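Local coordinates for protein trans-2-enoyl-CoA reductase [NADH] (Treponema denticola ATCC 35405, PDB 4GGO) that reduces the carbon-carbon double bond of trans-2-enoyl-CoA substrates such as crotonyl-CoA with NADH, a step of bacterial fatty acid synthesis, at residues V276-L280 against H308-Q314; V301-N307 against D348-V353. All coordinates share one frame; numbering follows the deposited sequence.

Interaction 1 of 2, residues V276-L280 against H308-Q314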
# COMPACT_ATOMS: atom_id res chain seq x y z
N VAL A 276 5.68 8.63 4.02
CA VAL A 276 4.82 8.22 5.11
C VAL A 276 3.37 8.49 4.75
O VAL A 276 2.96 9.64 4.60
CB VAL A 276 5.17 8.95 6.42
CG1 VAL A 276 4.45 8.30 7.59
CG2 VAL A 276 6.67 8.94 6.65
N ASN A 277 2.60 7.42 4.58
CA ASN A 277 1.21 7.53 4.18
C ASN A 277 0.26 7.43 5.36
O ASN A 277 0.68 7.18 6.49
CB ASN A 277 0.87 6.47 3.13
CG ASN A 277 1.70 6.61 1.87
OD1 ASN A 277 2.62 7.43 1.79
ND2 ASN A 277 1.39 5.79 0.86
N LYS A 278 -1.03 7.63 5.10
CA LYS A 278 -2.03 7.58 6.16
C LYS A 278 -2.36 6.14 6.54
O LYS A 278 -2.00 5.20 5.84
CB LYS A 278 -3.31 8.31 5.75
CG LYS A 278 -4.20 7.53 4.79
CD LYS A 278 -5.45 8.31 4.43
CE LYS A 278 -6.38 8.49 5.62
NZ LYS A 278 -7.01 7.20 6.03
N GLY A 279 -3.05 5.97 7.67
CA GLY A 279 -3.46 4.66 8.12
C GLY A 279 -4.63 4.13 7.32
O GLY A 279 -5.50 4.89 6.89
N LEU A 280 -4.66 2.82 7.11
CA LEU A 280 -5.71 2.18 6.34
C LEU A 280 -5.89 0.74 6.79
O LEU A 280 -5.02 0.18 7.46
CB LEU A 280 -5.39 2.21 4.85
CG LEU A 280 -4.40 1.17 4.33
CD1 LEU A 280 -4.50 1.03 2.82
CD2 LEU A 280 -2.97 1.50 4.73
N HIS A 308 -10.94 12.94 4.74
CA HIS A 308 -10.73 11.50 4.63
C HIS A 308 -10.20 11.13 3.25
O HIS A 308 -10.61 11.70 2.24
CB HIS A 308 -12.02 10.73 4.90
CG HIS A 308 -11.90 9.26 4.66
ND1 HIS A 308 -11.15 8.44 5.48
CD2 HIS A 308 -12.41 8.47 3.69
CE1 HIS A 308 -11.22 7.19 5.03
NE2 HIS A 308 -11.98 7.19 3.95
N GLU A 309 -9.28 10.17 3.22
CA GLU A 309 -8.72 9.68 1.97
C GLU A 309 -8.60 8.16 1.98
O GLU A 309 -8.35 7.55 3.02
CB GLU A 309 -7.33 10.27 1.74
CG GLU A 309 -7.32 11.76 1.42
CD GLU A 309 -5.91 12.30 1.27
OE1 GLU A 309 -5.12 12.18 2.23
OE2 GLU A 309 -5.58 12.82 0.18
N GLY A 310 -8.81 7.55 0.82
CA GLY A 310 -8.49 6.15 0.61
C GLY A 310 -7.17 6.09 -0.14
O GLY A 310 -6.45 7.08 -0.21
N CYS A 311 -6.85 4.93 -0.70
CA CYS A 311 -5.59 4.74 -1.41
C CYS A 311 -5.45 5.67 -2.61
O CYS A 311 -4.43 6.35 -2.76
CB CYS A 311 -5.42 3.29 -1.85
SG CYS A 311 -5.32 2.14 -0.47
N ILE A 312 -6.47 5.70 -3.46
CA ILE A 312 -6.38 6.46 -4.71
C ILE A 312 -6.39 7.97 -4.46
O ILE A 312 -5.78 8.73 -5.20
CB ILE A 312 -7.49 6.05 -5.72
CG1 ILE A 312 -7.14 6.53 -7.13
CG2 ILE A 312 -8.86 6.55 -5.28
CD1 ILE A 312 -5.88 5.91 -7.70
N GLU A 313 -7.06 8.40 -3.39
CA GLU A 313 -7.05 9.82 -3.02
C GLU A 313 -5.67 10.21 -2.50
O GLU A 313 -5.13 11.25 -2.87
CB GLU A 313 -8.12 10.12 -1.97
CG GLU A 313 -9.55 10.07 -2.48
CD GLU A 313 -10.11 8.66 -2.54
OE1 GLU A 313 -9.47 7.74 -1.99
OE2 GLU A 313 -11.18 8.48 -3.14
N GLN A 314 -5.11 9.35 -1.66
CA GLN A 314 -3.77 9.54 -1.10
C GLN A 314 -2.71 9.68 -2.18
O GLN A 314 -1.92 10.62 -2.17
CB GLN A 314 -3.41 8.36 -0.20
CG GLN A 314 -3.83 8.51 1.24
CD GLN A 314 -2.74 9.10 2.10
OE1 GLN A 314 -1.74 8.44 2.38
NE2 GLN A 314 -2.92 10.35 2.53
O HOH W 1 -9.29 8.59 7.11
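Lys278 meets the 308-314 segment at two points, firmly through its backbone N-H and only loosely through its ammonium group. Lys278 N donates to Gln314 OE1 at 2.9 Å, nearly straight at 171°, although the donor stands well above the plane of the Gln314 amide. The other end of that amide is held as well: Gln314 NE2 donates within its own amide plane to Glu309 OE1 (2.9 Å), meeting the oxygen from above the carboxylate plane, and also to the carbonyl of Ile340, which fixes the rotation of the group. Glu309 in turn is salt-bridged to Arg317.

The Lys278 ammonium group gives its shorter bond to the next residue, NZ to Gly279 O at 2.9 Å, and reaches across to Glu309 O only weakly (3.3 Å). A water that accepts from Lys278 NZ also lies close to His308 ND1, a doubtfully short approach.

All this lies just beyond the C-terminal end of strand 270-276, in the part of the Rossmann fold where parallel strands run out into cofactor-binding loops. Leu280 belongs to the NAD(+) site, and the carbonyl of Lys278 accepts a hydrogen bond from Tyr62 OH, another NAD(+)-binding residue. Gly310 occupies the N-cap position of helix 311-323, and its N-H bonds to Glu313 OE1.

Van der Waals contact accompanies these bonds. The methylene chain of Lys278 lies obliquely over the Gln314 side chain, CG coming to 3.4 Å from Gln314 CD; bends at chi3 and chi4 (-67° and -69°) fold its far end back to the Gly279 carbonyl. Its CD also packs on Glu309 CB. Farther along, Leu280 touches the first turn of the helix with one methyl, CD1 resting 3.6 Å from Cys311 SG.

Interaction 2 of 2, residues V301-N307 against D348-V353; sequences VMKEKGN and DVQKAV
Helices 301-305 and 348-353 pack with their N-to-C directions 129° apart and their short axes 10.4 Å from each other at closest approach; the backbones come nearest at Val301 and Val353. This is a helix-helix interface flanking the Rossmann-type core, and it joins the last turn of helix 291-305, in the catalytic region, to helix 347-359, in the region assigned by sequence to the FAD-binding family. The first helix ends at Gly306, whose positive phi turns the chain out of the helix; Met302 O accepts from both Gly306 N and Asn307 N there.

Valines, with Met302, make up the buried part of the interface. Val301 sends its two methyls to different partners: CG1, anti to the backbone N (chi1 171°), sits 3.7 Å from Ala352 CB, while CG2 meets Val353 CG2 at 3.8 Å. Val349 is also used on two branches. Its CG1 receives Met302 CG at 4.0 Å, the two side chains crossing at about a right angle, and its CG2 lies against the aliphatic chain of Lys305, 3.9 Å from CD. Within helix 291-305, Leu298 also touches Val349 and Val353, and Tyr294 touches Val353.

Toward solvent, Lys305 and Asp348 run past each other in opposite directions and close the edge of the apolar patch with a salt bridge. The lysine is extended until its last torsion, where a bend (chi4 -65°) leaves Asp348 OD2 alongside the chain end, Lys305 NZ standing 3.2 Å from Asp348 OD2 in a weak hydrogen bond.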
# COMPACT_ATOMS: atom_id res chain seq x y z
N VAL A 301 -13.94 10.60 12.14
CA VAL A 301 -13.54 11.98 12.32
C VAL A 301 -13.20 12.66 11.00
O VAL A 301 -13.65 13.77 10.72
CB VAL A 301 -12.33 12.09 13.28
CG1 VAL A 301 -11.78 13.50 13.30
CG2 VAL A 301 -12.72 11.64 14.68
N MET A 302 -12.40 11.99 10.17
CA MET A 302 -11.92 12.59 8.93
C MET A 302 -13.01 12.73 7.87
O MET A 302 -12.98 13.67 7.06
CB MET A 302 -10.71 11.84 8.39
CG MET A 302 -9.52 11.87 9.34
SD MET A 302 -7.99 11.22 8.65
CE MET A 302 -7.48 12.58 7.60
N LYS A 303 -13.98 11.82 7.87
CA LYS A 303 -15.11 11.93 6.95
C LYS A 303 -16.01 13.11 7.34
O LYS A 303 -16.57 13.78 6.47
CB LYS A 303 -15.91 10.63 6.89
CG LYS A 303 -15.24 9.54 6.06
CD LYS A 303 -16.01 8.23 6.11
CE LYS A 303 -15.34 7.17 5.25
NZ LYS A 303 -16.09 5.88 5.24
N GLU A 304 -16.14 13.35 8.64
CA GLU A 304 -16.91 14.49 9.13
C GLU A 304 -16.20 15.81 8.85
O GLU A 304 -16.84 16.82 8.56
CB GLU A 304 -17.21 14.35 10.62
CG GLU A 304 -18.21 13.25 10.96
CD GLU A 304 -18.67 13.29 12.41
OE1 GLU A 304 -18.23 14.20 13.14
OE2 GLU A 304 -19.46 12.42 12.80
N LYS A 305 -14.87 15.79 8.93
CA LYS A 305 -14.07 16.99 8.70
C LYS A 305 -13.89 17.28 7.21
O LYS A 305 -13.69 18.42 6.81
CB LYS A 305 -12.71 16.87 9.38
CG LYS A 305 -12.76 16.95 10.90
CD LYS A 305 -11.36 16.93 11.50
CE LYS A 305 -11.40 17.16 13.00
NZ LYS A 305 -11.89 18.53 13.35
N GLY A 306 -13.96 16.23 6.40
CA GLY A 306 -13.86 16.38 4.96
C GLY A 306 -12.48 16.10 4.41
O GLY A 306 -12.22 16.36 3.23
N ASN A 307 -11.59 15.57 5.24
CA ASN A 307 -10.23 15.27 4.80
C ASN A 307 -9.90 13.78 4.76
O ASN A 307 -8.73 13.39 4.75
CB ASN A 307 -9.19 16.03 5.65
CG ASN A 307 -9.28 15.69 7.12
OD1 ASN A 307 -10.10 14.88 7.54
ND2 ASN A 307 -8.41 16.31 7.92
N ASP A 348 -5.98 18.81 15.31
CA ASP A 348 -7.43 18.83 15.45
C ASP A 348 -8.03 17.45 15.16
O ASP A 348 -9.03 17.06 15.76
CB ASP A 348 -8.04 19.91 14.55
CG ASP A 348 -7.92 19.59 13.07
OD1 ASP A 348 -6.79 19.63 12.54
OD2 ASP A 348 -8.96 19.33 12.44
N VAL A 349 -7.41 16.72 14.24
CA VAL A 349 -7.85 15.36 13.94
C VAL A 349 -7.53 14.41 15.09
O VAL A 349 -8.40 13.69 15.57
CB VAL A 349 -7.22 14.83 12.64
CG1 VAL A 349 -7.50 13.33 12.48
CG2 VAL A 349 -7.74 15.61 11.43
N GLN A 350 -6.27 14.42 15.54
CA GLN A 350 -5.82 13.50 16.58
C GLN A 350 -6.52 13.70 17.92
O GLN A 350 -6.78 12.74 18.64
CB GLN A 350 -4.30 13.60 16.75
CG GLN A 350 -3.51 12.99 15.60
CD GLN A 350 -3.80 11.51 15.42
OE1 GLN A 350 -3.73 10.73 16.37
NE2 GLN A 350 -4.13 11.12 14.19
N LYS A 351 -6.83 14.95 18.25
CA LYS A 351 -7.53 15.23 19.50
C LYS A 351 -8.98 14.75 19.43
O LYS A 351 -9.52 14.24 20.41
CB LYS A 351 -7.45 16.72 19.84
CG LYS A 351 -6.08 17.15 20.32
CD LYS A 351 -6.11 18.52 20.96
CE LYS A 351 -6.53 19.59 19.97
NZ LYS A 351 -6.39 20.95 20.56
N ALA A 352 -9.59 14.90 18.26
CA ALA A 352 -10.95 14.42 18.06
C ALA A 352 -11.01 12.89 18.09
O ALA A 352 -11.95 12.31 18.64
CB ALA A 352 -11.50 14.94 16.74
N VAL A 353 -10.00 12.25 17.51
CA VAL A 353 -9.93 10.79 17.51
C VAL A 353 -9.70 10.25 18.92
O VAL A 353 -10.34 9.28 19.33
CB VAL A 353 -8.81 10.28 16.57
CG1 VAL A 353 -8.63 8.77 16.73
CG2 VAL A 353 -9.13 10.63 15.13

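In the fold
From the N terminus, the chain first builds most of the parallel Rossmann sheet, then leaves strand 270-276 through the 276-280 loop and enters helix 291-305. Its last turn and the following residues supply 301-307; the chain passes directly into 308-314, where interaction 1 closes a loop of 27 intervening residues. It then runs along helix 311-323 and past the edge strand 338-339 to helix 347-359, and interaction 2 closes a second loop of 40. The two loops cross, because 301-307 lies within the first and 308-314 within the second. Centred 14 Å apart, the contacts meet where His308 packs on Lys303 and Met302, tying the cofactor-side loop to the outer helices.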